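Side-chain contacts in proximal thread matrix protein 1 (Mytilus galloprovincialis, PDB 4CN9), which probably binds collagen as a matrix protein of the mussel byssus, through von Willebrand factor type A domains, one of which carries a zinc-occupied MIDAS motif: residues V58-S63 with D79-L84; K111-L116 with Q130-R135. One frame throughout, in Å; residues are numbered along the deposited sequence.

Contact 1: V58-S63 with D79-L84. With ZN (zinc ion), chain C.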
loop_
_atom_site.group_PDB
_atom_site.type_symbol
_atom_site.label_atom_id
_atom_site.label_comp_id
_atom_site.label_asym_id
_atom_site.label_seq_id
_atom_site.Cartn_x
_atom_site.Cartn_y
_atom_site.Cartn_z
ATOM N N VAL A 58 -17.425 -1.847 5.520
ATOM C CA VAL A 58 -16.732 -2.350 6.701
ATOM C C VAL A 58 -16.914 -3.860 6.828
ATOM O O VAL A 58 -18.027 -4.363 6.800
ATOM C CB VAL A 58 -17.234 -1.665 7.994
ATOM C CG1 VAL A 58 -16.578 -2.284 9.218
ATOM C CG2 VAL A 58 -16.966 -0.171 7.918
ATOM N N LEU A 59 -15.792 -4.563 6.943
ATOM C CA LEU A 59 -15.736 -6.007 7.153
ATOM C C LEU A 59 -15.466 -6.231 8.637
ATOM O O LEU A 59 -14.383 -5.923 9.147
ATOM C CB LEU A 59 -14.621 -6.581 6.270
ATOM C CG LEU A 59 -14.601 -8.027 5.779
ATOM C CD1 LEU A 59 -15.972 -8.585 5.403
ATOM C CD2 LEU A 59 -13.663 -8.078 4.580
ATOM N N PHE A 60 -16.486 -6.735 9.317
ATOM C CA PHE A 60 -16.636 -6.694 10.766
ATOM C C PHE A 60 -16.510 -8.133 11.288
ATOM O O PHE A 60 -17.388 -8.948 11.037
ATOM C CB PHE A 60 -18.044 -6.116 11.019
ATOM C CG PHE A 60 -18.391 -5.860 12.460
ATOM C CD1 PHE A 60 -18.661 -6.909 13.342
ATOM C CD2 PHE A 60 -18.510 -4.554 12.919
ATOM C CE1 PHE A 60 -19.012 -6.646 14.652
ATOM C CE2 PHE A 60 -18.860 -4.287 14.235
ATOM C CZ PHE A 60 -19.117 -5.322 15.098
ATOM N N ASP A 61 -15.407 -8.438 11.983
ATOM C CA ASP A 61 -15.157 -9.758 12.594
ATOM C C ASP A 61 -16.233 -10.036 13.648
ATOM O O ASP A 61 -16.385 -9.243 14.584
ATOM C CB ASP A 61 -13.751 -9.731 13.216
ATOM C CG ASP A 61 -13.296 -11.074 13.831
ATOM O OD1 ASP A 61 -14.109 -11.860 14.366
ATOM O OD2 ASP A 61 -12.069 -11.312 13.803
ATOM N N ASP A 62 -17.015 -11.119 13.484
ATOM C CA ASP A 62 -17.970 -11.510 14.538
ATOM C C ASP A 62 -17.676 -12.890 15.119
ATOM O O ASP A 62 -18.583 -13.638 15.458
ATOM C CB ASP A 62 -19.451 -11.334 14.117
ATOM C CG ASP A 62 -19.900 -12.270 12.989
ATOM O OD1 ASP A 62 -19.076 -12.956 12.347
ATOM O OD2 ASP A 62 -21.128 -12.298 12.741
ATOM N N SER A 63 -16.388 -13.189 15.268
ATOM C CA SER A 63 -15.928 -14.428 15.905
ATOM C C SER A 63 -16.179 -14.428 17.414
ATOM O O SER A 63 -16.206 -13.376 18.060
ATOM C CB SER A 63 -14.425 -14.657 15.645
ATOM O OG SER A 63 -13.605 -13.643 16.234
ATOM N N ASP A 79 -19.679 1.310 17.932
ATOM C CA ASP A 79 -19.508 2.746 18.145
ATOM C C ASP A 79 -18.418 3.309 17.245
ATOM O O ASP A 79 -18.565 4.390 16.661
ATOM C CB ASP A 79 -19.211 3.028 19.622
ATOM C CG ASP A 79 -20.428 2.796 20.512
ATOM O OD1 ASP A 79 -21.540 2.652 19.969
ATOM O OD2 ASP A 79 -20.277 2.766 21.750
ATOM N N PHE A 80 -17.330 2.563 17.115
ATOM C CA PHE A 80 -16.252 2.970 16.236
ATOM C C PHE A 80 -16.767 3.127 14.804
ATOM O O PHE A 80 -16.431 4.093 14.126
ATOM C CB PHE A 80 -15.098 1.963 16.307
ATOM C CG PHE A 80 -13.957 2.291 15.398
ATOM C CD1 PHE A 80 -13.066 3.297 15.724
ATOM C CD2 PHE A 80 -13.782 1.609 14.205
ATOM C CE1 PHE A 80 -12.013 3.603 14.895
ATOM C CE2 PHE A 80 -12.734 1.920 13.365
ATOM C CZ PHE A 80 -11.846 2.918 13.713
ATOM N N VAL A 81 -17.600 2.191 14.353
ATOM C CA VAL A 81 -18.089 2.223 12.976
ATOM C C VAL A 81 -19.065 3.383 12.789
ATOM O O VAL A 81 -19.078 4.034 11.754
ATOM C CB VAL A 81 -18.745 0.880 12.577
ATOM C CG1 VAL A 81 -19.316 0.949 11.169
ATOM C CG2 VAL A 81 -17.719 -0.247 12.684
ATOM N N LYS A 82 -19.869 3.650 13.814
ATOM C CA LYS A 82 -20.733 4.822 13.812
ATOM C C LYS A 82 -19.937 6.107 13.649
ATOM O O LYS A 82 -20.350 7.017 12.938
ATOM C CB LYS A 82 -21.533 4.888 15.107
ATOM C CG LYS A 82 -22.602 3.857 15.211
ATOM C CD LYS A 82 -23.395 4.028 16.505
ATOM C CE LYS A 82 -24.350 2.872 16.692
ATOM N NZ LYS A 82 -24.961 2.861 18.043
ATOM N N GLU A 83 -18.794 6.185 14.320
ATOM C CA GLU A 83 -17.949 7.360 14.229
ATOM C C GLU A 83 -17.373 7.532 12.817
ATOM O O GLU A 83 -17.248 8.651 12.321
ATOM C CB GLU A 83 -16.842 7.280 15.283
ATOM C CG GLU A 83 -17.408 7.432 16.697
ATOM C CD GLU A 83 -16.456 6.964 17.772
ATOM O OE1 GLU A 83 -15.268 6.759 17.473
ATOM O OE2 GLU A 83 -16.903 6.799 18.923
ATOM N N LEU A 84 -17.047 6.417 12.167
ATOM C CA LEU A 84 -16.629 6.437 10.761
ATOM C C LEU A 84 -17.707 7.038 9.878
ATOM O O LEU A 84 -17.432 7.910 9.058
ATOM C CB LEU A 84 -16.335 5.016 10.271
ATOM C CG LEU A 84 -15.162 4.324 10.966
ATOM C CD1 LEU A 84 -15.053 2.867 10.540
ATOM C CD2 LEU A 84 -13.871 5.080 10.668
HETATM ZN ZN ZN C . -11.527 -13.875 16.806
HETATM O O HOH W 1 -11.080 -13.606 14.790
HETATM O O HOH W 2 -11.671 -15.946 16.678
HETATM O O HOH W 3 -9.533 -14.286 17.377
#
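Val58 and Val81 meet methyl to methyl where strand 54-61 of a von Willebrand factor type A domain is covered by helix 73-85. The short strand and helix segments run almost antiparallel, at 173° with their axes 11.2 Å apart, as expected of a strand and the helix that packs back over its sheet in this Rossmann-like fold. The valine side chains pass one another: CG2 of Val58 lies 4.2 Å from CG1 of Val81, and CG1 of Val58 faces CG2 of Val81, so the two forks meet prong to prong in crossed pairs. Leu84 brings CD1 to within 4.4 Å of Val58 CG2, and this methyl thus fits between two helix residues. The same CG2 of Val81 also reaches the edge of the Phe60 ring, 4.4 Å from CD2 and close to the ring plane. Met172 and Phe101 close the apolar layer around the valines. Where the strand ends, the chain enters the MIDAS site. With CG anti to the backbone N (chi1 -177°), Asp61 carries its carboxylate past the strand end to Ser63. OD1 accepts from Ser63 N (2.8 Å, nearly along the C-O axis) in an Asx turn and from Ser63 OG (2.6 Å, syn, 18° out of plane); OD2 accepts from a zinc-bound water, Thr173 OG1 and Asp174 N. An alanine here would probably leave Ser63 N, Ser63 OG and that water without this acceptor and free the metal-binding loop to shift. Ser65 and Asp174 also bind the zinc ion, and Ser63 OG coordinates it at 2.2 Å.

Contact 2: K111-L116 with Q130-R135; sequences KTAFPL and QDMVPR
The guanidinium of Arg135 turns one face to Lys111, whose backbone N stands 4.0 Å above the plane, displaced from the centre of the group, with CB over the same face 4.0 Å from Arg135 NE. NE forms a salt bridge with Asp62 OD2, which lies close to the guanidinium plane, and NH2 hydrogen-bonds Gly109 O. The two long side chains cross obliquely. Lys111 is extended throughout, with CG anti to the backbone N (chi1 178°), and its CD passes 4.1 Å from Arg135 CD, so methylene packs on methylene while the charged ends go separate ways. Beyond that crossing, Lys111 NZ reaches two waters that tie it to the backbone of Val133: one accepts from both NZ and Val133 N, the other accepts from NZ and donates to Val133 O, 2.6 Å away. Two residues on from Lys111, Ala113 forms a smaller apolar contact, its CB 3.7 Å from Met132 CG. Together these contacts join strand 110-112, at the edge of the domain's sheet, and the chain just after it to the loop that follows helix 122-130. Opposite Val103 the chain forms a classic beta bulge at Ala113 and Phe114, and Met132 also packs on Val103 and Phe60, which carries the contact from the sheet edge into the interior. No direct hydrogen bond joins the two segments. With the like charges of Lys111 NZ and Arg135 NE 6.6 Å apart, cohesion here comes from aliphatic packing and shared water, while the salt bridge to Asp62 probably offsets the positive charge of the arginine.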
loop_
_atom_site.group_PDB
_atom_site.type_symbol
_atom_site.label_atom_id
_atom_site.label_comp_id
_atom_site.label_asym_id
_atom_site.label_seq_id
_atom_site.Cartn_x
_atom_site.Cartn_y
_atom_site.Cartn_z
ATOM N N LYS A 111 -21.970 -12.812 6.547
ATOM C CA LYS A 111 -23.347 -12.302 6.487
ATOM C C LYS A 111 -23.314 -10.804 6.170
ATOM O O LYS A 111 -22.639 -10.049 6.855
ATOM C CB LYS A 111 -24.037 -12.517 7.830
ATOM C CG LYS A 111 -25.447 -11.979 7.881
ATOM C CD LYS A 111 -26.040 -11.966 9.280
ATOM C CE LYS A 111 -27.399 -11.232 9.254
ATOM N NZ LYS A 111 -28.083 -11.217 10.577
ATOM N N THR A 112 -24.027 -10.375 5.134
ATOM C CA THR A 112 -24.183 -8.952 4.871
ATOM C C THR A 112 -25.159 -8.385 5.874
ATOM O O THR A 112 -26.302 -8.817 5.922
ATOM C CB THR A 112 -24.676 -8.685 3.440
ATOM O OG1 THR A 112 -23.628 -9.011 2.513
ATOM C CG2 THR A 112 -25.058 -7.225 3.260
ATOM N N ALA A 113 -24.708 -7.450 6.709
ATOM C CA ALA A 113 -25.621 -6.806 7.659
ATOM C C ALA A 113 -26.573 -5.892 6.900
ATOM O O ALA A 113 -27.786 -5.922 7.104
ATOM C CB ALA A 113 -24.858 -6.028 8.719
ATOM N N PHE A 114 -26.019 -5.068 6.026
ATOM C CA PHE A 114 -26.828 -4.279 5.105
ATOM C C PHE A 114 -25.949 -3.849 3.938
ATOM O O PHE A 114 -24.740 -3.647 4.102
ATOM C CB PHE A 114 -27.498 -3.081 5.797
ATOM C CG PHE A 114 -26.543 -2.160 6.526
ATOM C CD1 PHE A 114 -25.924 -1.108 5.868
ATOM C CD2 PHE A 114 -26.277 -2.347 7.874
ATOM C CE1 PHE A 114 -25.052 -0.263 6.541
ATOM C CE2 PHE A 114 -25.420 -1.516 8.545
ATOM C CZ PHE A 114 -24.800 -0.469 7.879
ATOM N N PRO A 115 -26.539 -3.767 2.740
ATOM C CA PRO A 115 -25.835 -3.336 1.531
ATOM C C PRO A 115 -25.688 -1.813 1.430
ATOM O O PRO A 115 -26.349 -1.074 2.159
ATOM C CB PRO A 115 -26.747 -3.838 0.409
ATOM C CG PRO A 115 -28.115 -3.798 1.010
ATOM C CD PRO A 115 -27.935 -4.164 2.455
ATOM N N LEU A 116 -24.828 -1.366 0.515
ATOM C CA LEU A 116 -24.634 0.060 0.234
ATOM C C LEU A 116 -25.946 0.812 -0.027
ATOM O O LEU A 116 -26.093 1.962 0.365
ATOM C CB LEU A 116 -23.716 0.230 -0.986
ATOM C CG LEU A 116 -22.251 -0.173 -0.792
ATOM C CD1 LEU A 116 -21.599 -0.378 -2.148
ATOM C CD2 LEU A 116 -21.481 0.866 0.019
ATOM N N GLN A 130 -26.196 -0.455 14.862
ATOM C CA GLN A 130 -26.622 -0.804 16.212
ATOM C C GLN A 130 -27.432 -2.112 16.236
ATOM O O GLN A 130 -27.313 -2.922 17.164
ATOM C CB GLN A 130 -27.447 0.338 16.826
ATOM C CG GLN A 130 -27.793 0.101 18.286
ATOM C CD GLN A 130 -26.561 -0.205 19.122
ATOM O OE1 GLN A 130 -25.524 0.435 18.972
ATOM N NE2 GLN A 130 -26.666 -1.196 19.998
ATOM N N ASP A 131 -28.238 -2.319 15.205
ATOM C CA ASP A 131 -29.137 -3.461 15.141
ATOM C C ASP A 131 -28.462 -4.748 14.685
ATOM O O ASP A 131 -29.097 -5.795 14.662
ATOM C CB ASP A 131 -30.297 -3.174 14.191
ATOM C CG ASP A 131 -31.310 -2.214 14.778
ATOM O OD1 ASP A 131 -31.296 -2.003 16.011
ATOM O OD2 ASP A 131 -32.112 -1.670 13.998
ATOM N N MET A 132 -27.188 -4.681 14.317
ATOM C CA MET A 132 -26.472 -5.882 13.890
ATOM C C MET A 132 -26.408 -6.893 15.004
ATOM O O MET A 132 -26.142 -6.543 16.154
ATOM C CB MET A 132 -25.032 -5.566 13.502
ATOM C CG MET A 132 -24.836 -4.772 12.249
ATOM S SD MET A 132 -23.099 -4.237 12.199
ATOM C CE MET A 132 -22.300 -5.832 12.070
ATOM N N VAL A 133 -26.588 -8.157 14.639
ATOM C CA VAL A 133 -26.461 -9.268 15.559
ATOM C C VAL A 133 -25.215 -10.097 15.235
ATOM O O VAL A 133 -25.203 -10.828 14.243
ATOM C CB VAL A 133 -27.696 -10.194 15.458
ATOM C CG1 VAL A 133 -27.605 -11.314 16.495
ATOM C CG2 VAL A 133 -28.972 -9.392 15.623
ATOM N N PRO A 134 -24.160 -9.988 16.066
ATOM C CA PRO A 134 -22.968 -10.808 15.847
ATOM C C PRO A 134 -23.285 -12.278 15.984
ATOM O O PRO A 134 -24.083 -12.656 16.846
ATOM C CB PRO A 134 -22.027 -10.375 16.978
ATOM C CG PRO A 134 -22.487 -9.015 17.341
ATOM C CD PRO A 134 -23.979 -9.090 17.217
ATOM N N ARG A 135 -22.662 -13.101 15.152
ATOM C CA ARG A 135 -22.992 -14.518 15.099
ATOM C C ARG A 135 -22.092 -15.368 15.996
ATOM O O ARG A 135 -22.415 -16.516 16.294
ATOM C CB ARG A 135 -22.921 -15.012 13.645
ATOM C CG ARG A 135 -23.928 -14.350 12.714
ATOM C CD ARG A 135 -23.594 -14.627 11.250
ATOM N NE ARG A 135 -22.214 -14.243 10.974
ATOM C CZ ARG A 135 -21.417 -14.848 10.099
ATOM N NH1 ARG A 135 -21.864 -15.844 9.349
ATOM N NH2 ARG A 135 -20.172 -14.437 9.959
HETATM O O HOH W 4 -26.693 -8.678 11.711
HETATM O O HOH W 5 -26.856 -12.482 13.014
#

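Contact 1 belongs to the buried core of the domain, contact 2 to the margin of the same sheet, and their centres lie about 10 Å apart. Valine and leucine methyls and a phenylalanine ring carry the first, between a central strand and its covering helix; the second mixes long charged chains, an alanine and a methionine with bridging waters, and joins the edge strand to a loop. Direct ties link them: Lys82 NZ of the helix probably hydrogen-bonds Gln130 OE1 at 2.7 Å, and Asp62 engages contact 2 from within the metal-binding loop. Between these polar ties, Met132 bridges apolar core and periphery.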